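Local coordinates for cellulase CEL9M (Clostridium cellulolyticum, PDB 1IA7), which probably hydrolyses internal beta-1,4-glucosidic linkages of cellulose and related beta-glucans, as a family 9 glycoside hydrolase carrying zinc and calcium, at residues E121-H126 with N199-Y204; W358-H363 with F399-N404; T386-G391 with T409-D414. All coordinates share one frame; numbering follows the deposited sequence.

Contact 1 of 3, residues E121-H126 with N199-Y204; sequences EGNADH and NGQSFY. With BGC (beta-D-glucopyranose), chain B.
Glu121 OE2 is gripped by three N-H groups, one of them from across the contact: Gln201 NE2 donates to Glu121 OE2 at 2.7 Å, meeting the anti lone pair of that oxygen, while the backbone N and ND2 of Asn123 hold it from their own segment. Glu121 occupies the N-cap position of helix 122-125; a bend at chi2 (-76°) folds its carboxylate back to cap the helix by accepting from Asn123 N and Ala124 N. Gln201 OE1 accepts from Gly122 N at 2.9 Å, on a lone pair in the carbonyl plane, and also from Gln118 NE2. With both ends bound, the amide is fixed in rotation, nearly perpendicular to the carboxylate (83°).

Beside this polar clasp, Phe203 CE2 presses on Gly122 CA at 3.5 Å. On the same side of the ring, farther toward CE1, the edge of His126 meets the Phe203 face in an offset edge-to-face pair. Glucose C2 lies over the centre of one His126 face, and His126 NE2 is bonded to Asp59. The contact joins helix 122-125, shortly after strand 115-119, to the loop between helices 174-193 and 210-224, with Tyr143 of strand 143-145 packing on Gln201.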
loop_
_atom_site.group_PDB
_atom_site.type_symbol
_atom_site.label_atom_id
_atom_site.label_comp_id
_atom_site.label_asym_id
_atom_site.label_seq_id
_atom_site.Cartn_x
_atom_site.Cartn_y
_atom_site.Cartn_z
ATOM N N GLU A 121 -19.423 0.367 5.623
ATOM C CA GLU A 121 -19.983 -0.711 4.810
ATOM C C GLU A 121 -19.890 -0.210 3.369
ATOM O O GLU A 121 -20.540 0.766 2.999
ATOM C CB GLU A 121 -21.442 -0.976 5.215
ATOM C CG GLU A 121 -22.044 -2.285 4.688
ATOM C CD GLU A 121 -22.412 -2.225 3.215
ATOM O OE1 GLU A 121 -23.316 -1.444 2.862
ATOM O OE2 GLU A 121 -21.804 -2.953 2.406
ATOM N N GLY A 122 -19.060 -0.879 2.572
ATOM C CA GLY A 122 -18.839 -0.487 1.191
ATOM C C GLY A 122 -20.022 -0.170 0.294
ATOM O O GLY A 122 -20.022 0.855 -0.384
ATOM N N ASN A 123 -21.022 -1.045 0.266
ATOM C CA ASN A 123 -22.182 -0.826 -0.588
ATOM C C ASN A 123 -22.906 0.483 -0.282
ATOM O O ASN A 123 -23.145 1.282 -1.185
ATOM C CB ASN A 123 -23.137 -2.015 -0.480
ATOM C CG ASN A 123 -22.536 -3.291 -1.047
ATOM O OD1 ASN A 123 -22.302 -3.397 -2.255
ATOM N ND2 ASN A 123 -22.271 -4.263 -0.176
ATOM N N ALA A 124 -23.246 0.707 0.983
ATOM C CA ALA A 124 -23.926 1.940 1.370
ATOM C C ALA A 124 -23.032 3.176 1.198
ATOM O O ALA A 124 -23.497 4.227 0.750
ATOM C CB ALA A 124 -24.406 1.844 2.812
ATOM N N ASP A 125 -21.753 3.051 1.551
ATOM C CA ASP A 125 -20.808 4.170 1.434
ATOM C C ASP A 125 -20.712 4.672 -0.007
ATOM O O ASP A 125 -20.612 5.872 -0.258
ATOM C CB ASP A 125 -19.410 3.738 1.905
ATOM C CG ASP A 125 -18.385 4.862 1.813
ATOM O OD1 ASP A 125 -18.525 5.865 2.545
ATOM O OD2 ASP A 125 -17.438 4.747 1.008
ATOM N N HIS A 126 -20.749 3.742 -0.949
ATOM C CA HIS A 126 -20.641 4.086 -2.358
ATOM C C HIS A 126 -21.880 4.755 -2.955
ATOM O O HIS A 126 -21.818 5.314 -4.049
ATOM C CB HIS A 126 -20.259 2.836 -3.155
ATOM C CG HIS A 126 -18.902 2.304 -2.809
ATOM N ND1 HIS A 126 -18.393 1.143 -3.350
ATOM C CD2 HIS A 126 -17.944 2.783 -1.981
ATOM C CE1 HIS A 126 -17.180 0.931 -2.871
ATOM N NE2 HIS A 126 -16.883 1.912 -2.039
ATOM N N ASN A 199 -12.206 -10.718 6.391
ATOM C CA ASN A 199 -13.321 -10.311 5.549
ATOM C C ASN A 199 -13.114 -8.926 4.953
ATOM O O ASN A 199 -12.596 -8.020 5.611
ATOM C CB ASN A 199 -14.622 -10.311 6.353
ATOM C CG ASN A 199 -14.966 -11.679 6.912
ATOM O OD1 ASN A 199 -14.886 -11.909 8.122
ATOM N ND2 ASN A 199 -15.349 -12.598 6.032
ATOM N N GLY A 200 -13.536 -8.776 3.702
ATOM C CA GLY A 200 -13.420 -7.507 3.016
ATOM C C GLY A 200 -14.568 -7.313 2.043
ATOM O O GLY A 200 -14.441 -6.590 1.057
ATOM N N GLN A 201 -15.695 -7.956 2.328
ATOM C CA GLN A 201 -16.869 -7.863 1.469
ATOM C C GLN A 201 -16.495 -8.263 0.043
ATOM O O GLN A 201 -15.563 -9.046 -0.165
ATOM C CB GLN A 201 -17.434 -6.435 1.508
ATOM C CG GLN A 201 -17.862 -5.999 2.910
ATOM C CD GLN A 201 -18.671 -4.712 2.912
ATOM O OE1 GLN A 201 -18.118 -3.610 2.897
ATOM N NE2 GLN A 201 -19.994 -4.850 2.920
ATOM N N SER A 202 -17.209 -7.732 -0.943
ATOM C CA SER A 202 -16.912 -8.077 -2.329
ATOM C C SER A 202 -15.786 -7.208 -2.871
ATOM O O SER A 202 -15.231 -7.486 -3.928
ATOM C CB SER A 202 -18.156 -7.889 -3.199
ATOM O OG SER A 202 -18.416 -6.512 -3.404
ATOM N N PHE A 203 -15.446 -6.164 -2.124
ATOM C CA PHE A 203 -14.420 -5.209 -2.520
ATOM C C PHE A 203 -13.001 -5.723 -2.364
ATOM O O PHE A 203 -12.160 -5.508 -3.230
ATOM C CB PHE A 203 -14.627 -3.919 -1.726
ATOM C CG PHE A 203 -16.019 -3.369 -1.858
ATOM C CD1 PHE A 203 -16.426 -2.755 -3.039
ATOM C CD2 PHE A 203 -16.951 -3.544 -0.837
ATOM C CE1 PHE A 203 -17.738 -2.327 -3.205
ATOM C CE2 PHE A 203 -18.269 -3.119 -0.995
ATOM C CZ PHE A 203 -18.662 -2.510 -2.185
ATOM N N TYR A 204 -12.730 -6.399 -1.257
ATOM C CA TYR A 204 -11.404 -6.944 -1.032
ATOM C C TYR A 204 -11.502 -8.402 -0.629
ATOM O O TYR A 204 -11.384 -8.753 0.550
ATOM C CB TYR A 204 -10.669 -6.118 0.027
ATOM C CG TYR A 204 -10.174 -4.794 -0.516
ATOM C CD1 TYR A 204 -9.037 -4.732 -1.321
ATOM C CD2 TYR A 204 -10.876 -3.613 -0.280
ATOM C CE1 TYR A 204 -8.611 -3.524 -1.884
ATOM C CE2 TYR A 204 -10.460 -2.399 -0.839
ATOM C CZ TYR A 204 -9.327 -2.365 -1.641
ATOM O OH TYR A 204 -8.917 -1.176 -2.205
HETATM C C2 BGC B . -17.069 3.688 -5.757
HETATM C C3 BGC B . -15.609 3.264 -5.944
HETATM C C4 BGC B . -15.521 1.779 -6.315
HETATM C C5 BGC B . -16.431 1.482 -7.513
HETATM C C6 BGC B . -16.457 0.004 -7.869
HETATM C C1 BGC B . -17.907 3.289 -6.977
HETATM O O2 BGC B . -17.129 5.095 -5.581
HETATM O O3 BGC B . -14.885 3.506 -4.746
HETATM O O4 BGC B . -14.180 1.449 -6.648
HETATM O O5 BGC B . -17.787 1.880 -7.219
HETATM O O6 BGC B . -16.950 -0.777 -6.790
#

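Contact 2 of 3, residues W358-H363 with F399-N404; sequences WCIHPH and FLDDAN. With BGC (beta-D-glucopyranose), chain B.
Asp401 reaches across to the backbone of Cys359-His361 as the centre of an inverse gamma turn, in a loop that borders the sugar site of the (alpha/alpha)6 barrel of family 9 cellulases. Its CB does not point at the facing loop, but the anti setting of CG to the backbone N (chi1 -154°) carries the carboxylate there, with Asp401 CG 3.9 Å from Ile360 CG1. The two oxygens then divide between consecutive amides. Asp401 OD2 accepts from Ile360 N at 3.0 Å on its syn lone pair, in a nearly straight bond (166°). Asp401 OD1 takes His361 N, also at 3.0 Å, but in a more bent bond and with the donor somewhat out of the carboxylate plane. Two peptide N-H groups thus fix the rotation of the acid, which is predicted to be an active-site residue, while the His361 ring stands almost perpendicular to it (88°) and meets it edge-on.

Beside Asp401, Cys359 SG sits at the edge of the Phe399 ring, a sulfur-aromatic contact supported by Cys359 CB packing on Phe399 CZ. Farther along, His363 spans protein and sugar, in contact with the rings of Tyr406 and Trp129. His363 ND1 donates to Ala403 O at 3.0 Å in a bent bond, tilted from the ring plane. On the glucose side, His363 NE2 and the sugar's O2 share a hydrogen bond of 2.8 Å.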
loop_
_atom_site.group_PDB
_atom_site.type_symbol
_atom_site.label_atom_id
_atom_site.label_comp_id
_atom_site.label_asym_id
_atom_site.label_seq_id
_atom_site.Cartn_x
_atom_site.Cartn_y
_atom_site.Cartn_z
ATOM N N TRP A 358 -2.009 15.987 -16.528
ATOM C CA TRP A 358 -2.490 14.909 -15.668
ATOM C C TRP A 358 -4.009 14.716 -15.647
ATOM O O TRP A 358 -4.762 15.503 -16.217
ATOM C CB TRP A 358 -1.966 15.113 -14.240
ATOM C CG TRP A 358 -2.308 16.448 -13.639
ATOM C CD1 TRP A 358 -3.533 16.861 -13.199
ATOM C CD2 TRP A 358 -1.410 17.541 -13.407
ATOM N NE1 TRP A 358 -3.453 18.138 -12.707
ATOM C CE2 TRP A 358 -2.162 18.580 -12.822
ATOM C CE3 TRP A 358 -0.042 17.741 -13.636
ATOM C CZ2 TRP A 358 -1.591 19.808 -12.459
ATOM C CZ3 TRP A 358 0.526 18.960 -13.276
ATOM C CH2 TRP A 358 -0.251 19.976 -12.694
ATOM N N CYS A 359 -4.447 13.644 -14.995
ATOM C CA CYS A 359 -5.866 13.320 -14.890
ATOM C C CYS A 359 -6.636 14.455 -14.223
ATOM O O CYS A 359 -6.259 14.912 -13.152
ATOM C CB CYS A 359 -6.041 12.029 -14.083
ATOM S SG CYS A 359 -7.759 11.568 -13.741
ATOM N N ILE A 360 -7.714 14.912 -14.858
ATOM C CA ILE A 360 -8.513 15.995 -14.289
ATOM C C ILE A 360 -9.834 15.504 -13.708
ATOM O O ILE A 360 -10.542 16.261 -13.040
ATOM C CB ILE A 360 -8.819 17.098 -15.334
ATOM C CG1 ILE A 360 -9.646 16.521 -16.481
ATOM C CG2 ILE A 360 -7.523 17.695 -15.861
ATOM C CD1 ILE A 360 -10.083 17.565 -17.490
ATOM N N HIS A 361 -10.155 14.237 -13.958
ATOM C CA HIS A 361 -11.391 13.626 -13.461
ATOM C C HIS A 361 -11.095 12.441 -12.537
ATOM O O HIS A 361 -11.533 11.320 -12.793
ATOM C CB HIS A 361 -12.250 13.131 -14.633
ATOM C CG HIS A 361 -12.798 14.225 -15.495
ATOM N ND1 HIS A 361 -13.872 15.002 -15.119
ATOM C CD2 HIS A 361 -12.417 14.675 -16.713
ATOM C CE1 HIS A 361 -14.130 15.884 -16.070
ATOM N NE2 HIS A 361 -13.261 15.706 -17.049
ATOM N N PRO A 362 -10.346 12.670 -11.448
ATOM C CA PRO A 362 -10.047 11.551 -10.551
ATOM C C PRO A 362 -11.292 11.028 -9.833
ATOM O O PRO A 362 -12.180 11.799 -9.472
ATOM C CB PRO A 362 -9.028 12.150 -9.585
ATOM C CG PRO A 362 -9.461 13.593 -9.504
ATOM C CD PRO A 362 -9.740 13.922 -10.955
ATOM N N HIS A 363 -11.367 9.712 -9.650
ATOM C CA HIS A 363 -12.502 9.126 -8.946
ATOM C C HIS A 363 -12.170 9.227 -7.461
ATOM O O HIS A 363 -11.790 8.249 -6.823
ATOM C CB HIS A 363 -12.701 7.660 -9.345
ATOM C CG HIS A 363 -13.955 7.053 -8.795
ATOM N ND1 HIS A 363 -15.207 7.368 -9.278
ATOM C CD2 HIS A 363 -14.154 6.185 -7.776
ATOM C CE1 HIS A 363 -16.124 6.723 -8.578
ATOM N NE2 HIS A 363 -15.510 5.998 -7.660
ATOM N N PHE A 399 -5.723 6.513 -22.543
ATOM C CA PHE A 399 -6.277 6.880 -21.247
ATOM C C PHE A 399 -7.618 7.593 -21.402
ATOM O O PHE A 399 -7.734 8.554 -22.162
ATOM C CB PHE A 399 -5.303 7.797 -20.495
ATOM C CG PHE A 399 -5.743 8.134 -19.097
ATOM C CD1 PHE A 399 -5.670 7.186 -18.081
ATOM C CD2 PHE A 399 -6.245 9.397 -18.798
ATOM C CE1 PHE A 399 -6.092 7.491 -16.788
ATOM C CE2 PHE A 399 -6.670 9.715 -17.509
ATOM C CZ PHE A 399 -6.594 8.760 -16.500
ATOM N N LEU A 400 -8.627 7.115 -20.681
ATOM C CA LEU A 400 -9.958 7.715 -20.722
ATOM C C LEU A 400 -10.156 8.530 -19.449
ATOM O O LEU A 400 -10.410 7.974 -18.384
ATOM C CB LEU A 400 -11.034 6.629 -20.811
ATOM C CG LEU A 400 -11.014 5.732 -22.051
ATOM C CD1 LEU A 400 -12.135 4.708 -21.955
ATOM C CD2 LEU A 400 -11.173 6.579 -23.306
ATOM N N ASP A 401 -10.051 9.848 -19.568
ATOM C CA ASP A 401 -10.190 10.730 -18.416
ATOM C C ASP A 401 -11.645 10.988 -18.018
ATOM O O ASP A 401 -12.195 12.048 -18.314
ATOM C CB ASP A 401 -9.491 12.061 -18.701
ATOM C CG ASP A 401 -9.041 12.766 -17.439
ATOM O OD1 ASP A 401 -9.687 12.582 -16.386
ATOM O OD2 ASP A 401 -8.047 13.519 -17.504
ATOM N N ASP A 402 -12.256 10.019 -17.341
ATOM C CA ASP A 402 -13.644 10.135 -16.889
ATOM C C ASP A 402 -13.853 9.492 -15.521
ATOM O O ASP A 402 -13.458 8.348 -15.290
ATOM C CB ASP A 402 -14.594 9.495 -17.907
ATOM C CG ASP A 402 -15.983 9.247 -17.335
ATOM O OD1 ASP A 402 -16.526 10.144 -16.654
ATOM O OD2 ASP A 402 -16.538 8.154 -17.573
ATOM N N ALA A 403 -14.489 10.235 -14.620
ATOM C CA ALA A 403 -14.745 9.758 -13.265
ATOM C C ALA A 403 -15.551 8.462 -13.209
ATOM O O ALA A 403 -15.428 7.695 -12.250
ATOM C CB ALA A 403 -15.449 10.845 -12.459
ATOM N N ASN A 404 -16.379 8.212 -14.221
ATOM C CA ASN A 404 -17.181 6.989 -14.243
ATOM C C ASN A 404 -16.342 5.756 -14.559
ATOM O O ASN A 404 -16.673 4.648 -14.136
ATOM C CB ASN A 404 -18.321 7.099 -15.259
ATOM C CG ASN A 404 -19.446 7.984 -14.774
ATOM O OD1 ASN A 404 -19.931 7.829 -13.649
ATOM N ND2 ASN A 404 -19.880 8.910 -15.618
HETATM C C2 BGC B . -17.069 3.688 -5.757
HETATM C C3 BGC B . -15.609 3.264 -5.944
HETATM C C4 BGC B . -15.521 1.779 -6.315
HETATM C C5 BGC B . -16.431 1.482 -7.513
HETATM C C6 BGC B . -16.457 0.004 -7.869
HETATM C C1 BGC B . -17.907 3.289 -6.977
HETATM O O2 BGC B . -17.129 5.095 -5.581
HETATM O O3 BGC B . -14.885 3.506 -4.746
HETATM O O4 BGC B . -14.180 1.449 -6.648
HETATM O O5 BGC B . -17.787 1.880 -7.219
HETATM O O6 BGC B . -16.950 -0.777 -6.790
#

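Contact 3 of 3, residues T386-G391 with T409-D414; sequences TGALVG and TEVALD. With BGC (beta-D-glucopyranose), chain B.
Val411 packs its CG1 against Ala388 CB at 3.7 Å and against Val390 CG1 at 4.1 Å, a small apolar seam in the buried interior behind the active site. The same methyl also touches Leu389 O, 3.7 Å from Val411 CG1. With CG1 anti to the carbonyl carbon (chi1 -61°), Val411 sends this branch toward the loop 386-391.

Around the seam the backbones are tied lightly. Gly391 N makes a weak hydrogen bond to Glu410 O at 3.1 Å, and a water takes Ala412 N at 2.8 Å while donating to Leu389 O, so it bridges the two segments at Ala412, the N-cap position of helix 413-430.

Glu410, whose CB points away from this packing, extends its chain to the glucose instead: the sugar's O4 donates to Glu410 OE1 at 2.6 Å and its O3 to Glu410 OE2 at 2.8 Å. Gly58 N is a second partner of OE2, so the carboxylate of this predicted active-site residue is fixed from the protein side as well. Further out, Asn416, from helix 413-430, binds Gly387 O and Leu389 N and ties the loop 386-391 to that helix, while Leu413 and Asp414, which open it, pack on helix 64-80.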
loop_
_atom_site.group_PDB
_atom_site.type_symbol
_atom_site.label_atom_id
_atom_site.label_comp_id
_atom_site.label_asym_id
_atom_site.label_seq_id
_atom_site.Cartn_x
_atom_site.Cartn_y
_atom_site.Cartn_z
ATOM N N THR A 386 -2.693 16.249 -5.433
ATOM C CA THR A 386 -1.252 16.133 -5.591
ATOM C C THR A 386 -0.666 14.786 -5.177
ATOM O O THR A 386 -0.898 14.314 -4.061
ATOM C CB THR A 386 -0.529 17.245 -4.801
ATOM O OG1 THR A 386 -0.992 18.524 -5.248
ATOM C CG2 THR A 386 0.981 17.159 -5.013
ATOM N N GLY A 387 0.088 14.178 -6.094
ATOM C CA GLY A 387 0.745 12.907 -5.829
ATOM C C GLY A 387 -0.011 11.604 -6.057
ATOM O O GLY A 387 0.572 10.529 -5.922
ATOM N N ALA A 388 -1.291 11.673 -6.406
ATOM C CA ALA A 388 -2.057 10.451 -6.614
ATOM C C ALA A 388 -1.732 9.716 -7.915
ATOM O O ALA A 388 -1.728 10.310 -8.992
ATOM C CB ALA A 388 -3.552 10.755 -6.557
ATOM N N LEU A 389 -1.451 8.421 -7.799
ATOM C CA LEU A 389 -1.182 7.585 -8.963
ATOM C C LEU A 389 -2.550 7.064 -9.390
ATOM O O LEU A 389 -3.249 6.452 -8.588
ATOM C CB LEU A 389 -0.284 6.402 -8.588
ATOM C CG LEU A 389 -0.032 5.354 -9.686
ATOM C CD1 LEU A 389 0.689 6.000 -10.864
ATOM C CD2 LEU A 389 0.796 4.198 -9.126
ATOM N N VAL A 390 -2.947 7.315 -10.634
ATOM C CA VAL A 390 -4.246 6.834 -11.106
ATOM C C VAL A 390 -4.150 5.414 -11.660
ATOM O O VAL A 390 -3.055 4.888 -11.845
ATOM C CB VAL A 390 -4.830 7.744 -12.209
ATOM C CG1 VAL A 390 -5.047 9.150 -11.667
ATOM C CG2 VAL A 390 -3.895 7.775 -13.409
ATOM N N GLY A 391 -5.304 4.806 -11.925
ATOM C CA GLY A 391 -5.332 3.454 -12.458
ATOM C C GLY A 391 -4.423 3.286 -13.664
ATOM O O GLY A 391 -3.567 2.404 -13.682
ATOM N N THR A 409 -9.504 6.048 -13.762
ATOM C CA THR A 409 -9.369 7.176 -12.846
ATOM C C THR A 409 -9.378 7.017 -11.332
ATOM O O THR A 409 -9.223 8.009 -10.622
ATOM C CB THR A 409 -10.436 8.218 -13.162
ATOM O OG1 THR A 409 -11.728 7.632 -12.972
ATOM C CG2 THR A 409 -10.302 8.697 -14.605
ATOM N N GLU A 410 -9.566 5.824 -10.791
ATOM C CA GLU A 410 -9.567 5.797 -9.339
ATOM C C GLU A 410 -8.148 5.775 -8.781
ATOM O O GLU A 410 -7.195 5.443 -9.489
ATOM C CB GLU A 410 -10.393 4.629 -8.792
ATOM C CG GLU A 410 -10.578 4.716 -7.268
ATOM C CD GLU A 410 -11.791 3.948 -6.757
ATOM O OE1 GLU A 410 -12.104 2.886 -7.332
ATOM O OE2 GLU A 410 -12.419 4.402 -5.770
ATOM N N VAL A 411 -8.021 6.178 -7.521
ATOM C CA VAL A 411 -6.746 6.224 -6.823
ATOM C C VAL A 411 -6.944 5.435 -5.533
ATOM O O VAL A 411 -8.081 5.166 -5.142
ATOM C CB VAL A 411 -6.372 7.678 -6.484
ATOM C CG1 VAL A 411 -6.246 8.493 -7.767
ATOM C CG2 VAL A 411 -7.444 8.295 -5.583
ATOM N N ALA A 412 -5.858 5.054 -4.870
ATOM C CA ALA A 412 -5.993 4.296 -3.637
ATOM C C ALA A 412 -4.701 4.240 -2.845
ATOM O O ALA A 412 -3.619 4.461 -3.378
ATOM C CB ALA A 412 -6.471 2.883 -3.951
ATOM N N LEU A 413 -4.828 3.945 -1.559
ATOM C CA LEU A 413 -3.668 3.839 -0.688
ATOM C C LEU A 413 -2.689 2.794 -1.215
ATOM O O LEU A 413 -1.484 3.048 -1.296
ATOM C CB LEU A 413 -4.108 3.445 0.723
ATOM C CG LEU A 413 -5.111 4.356 1.428
ATOM C CD1 LEU A 413 -5.558 3.712 2.738
ATOM C CD2 LEU A 413 -4.467 5.717 1.678
ATOM N N ASP A 414 -3.198 1.619 -1.581
ATOM C CA ASP A 414 -2.309 0.562 -2.057
ATOM C C ASP A 414 -1.586 0.944 -3.342
ATOM O O ASP A 414 -0.475 0.478 -3.596
ATOM C CB ASP A 414 -3.059 -0.773 -2.217
ATOM C CG ASP A 414 -3.987 -0.806 -3.419
ATOM O OD1 ASP A 414 -5.060 -0.171 -3.379
ATOM O OD2 ASP A 414 -3.637 -1.483 -4.407
HETATM C C2 BGC B . -17.069 3.688 -5.757
HETATM C C3 BGC B . -15.609 3.264 -5.944
HETATM C C4 BGC B . -15.521 1.779 -6.315
HETATM C C5 BGC B . -16.431 1.482 -7.513
HETATM C C6 BGC B . -16.457 0.004 -7.869
HETATM C C1 BGC B . -17.907 3.289 -6.977
HETATM O O2 BGC B . -17.129 5.095 -5.581
HETATM O O3 BGC B . -14.885 3.506 -4.746
HETATM O O4 BGC B . -14.180 1.449 -6.648
HETATM O O5 BGC B . -17.787 1.880 -7.219
HETATM O O6 BGC B . -16.950 -0.777 -6.790
HETATM O O HOH W 1 -3.517 6.324 -5.881
#

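In the fold
One sugar unites the three contacts, each from a different part of the chain. Contact 1 supplies a ring face, contact 2 a histidine edge and contact 3 a carboxylate, and Arg365 adds a further hydrogen bond. Contacts 2 and 3 adjoin, their centres about 11 Å apart: His363 N lies 2.9 Å from Thr409 O, a probable hydrogen bond, and Asp402 O probably binds Thr409 OG1, so the two predicted active-site acids, Asp401 and Glu410, belong to interlocked loops. Contact 1 approaches the glucose from another side than contact 2, nearest atoms about 7 Å apart, and touches contact 3 where Tyr204 packs near Asp414. His126 also comes within about 6 Å of the Glu410 side chain.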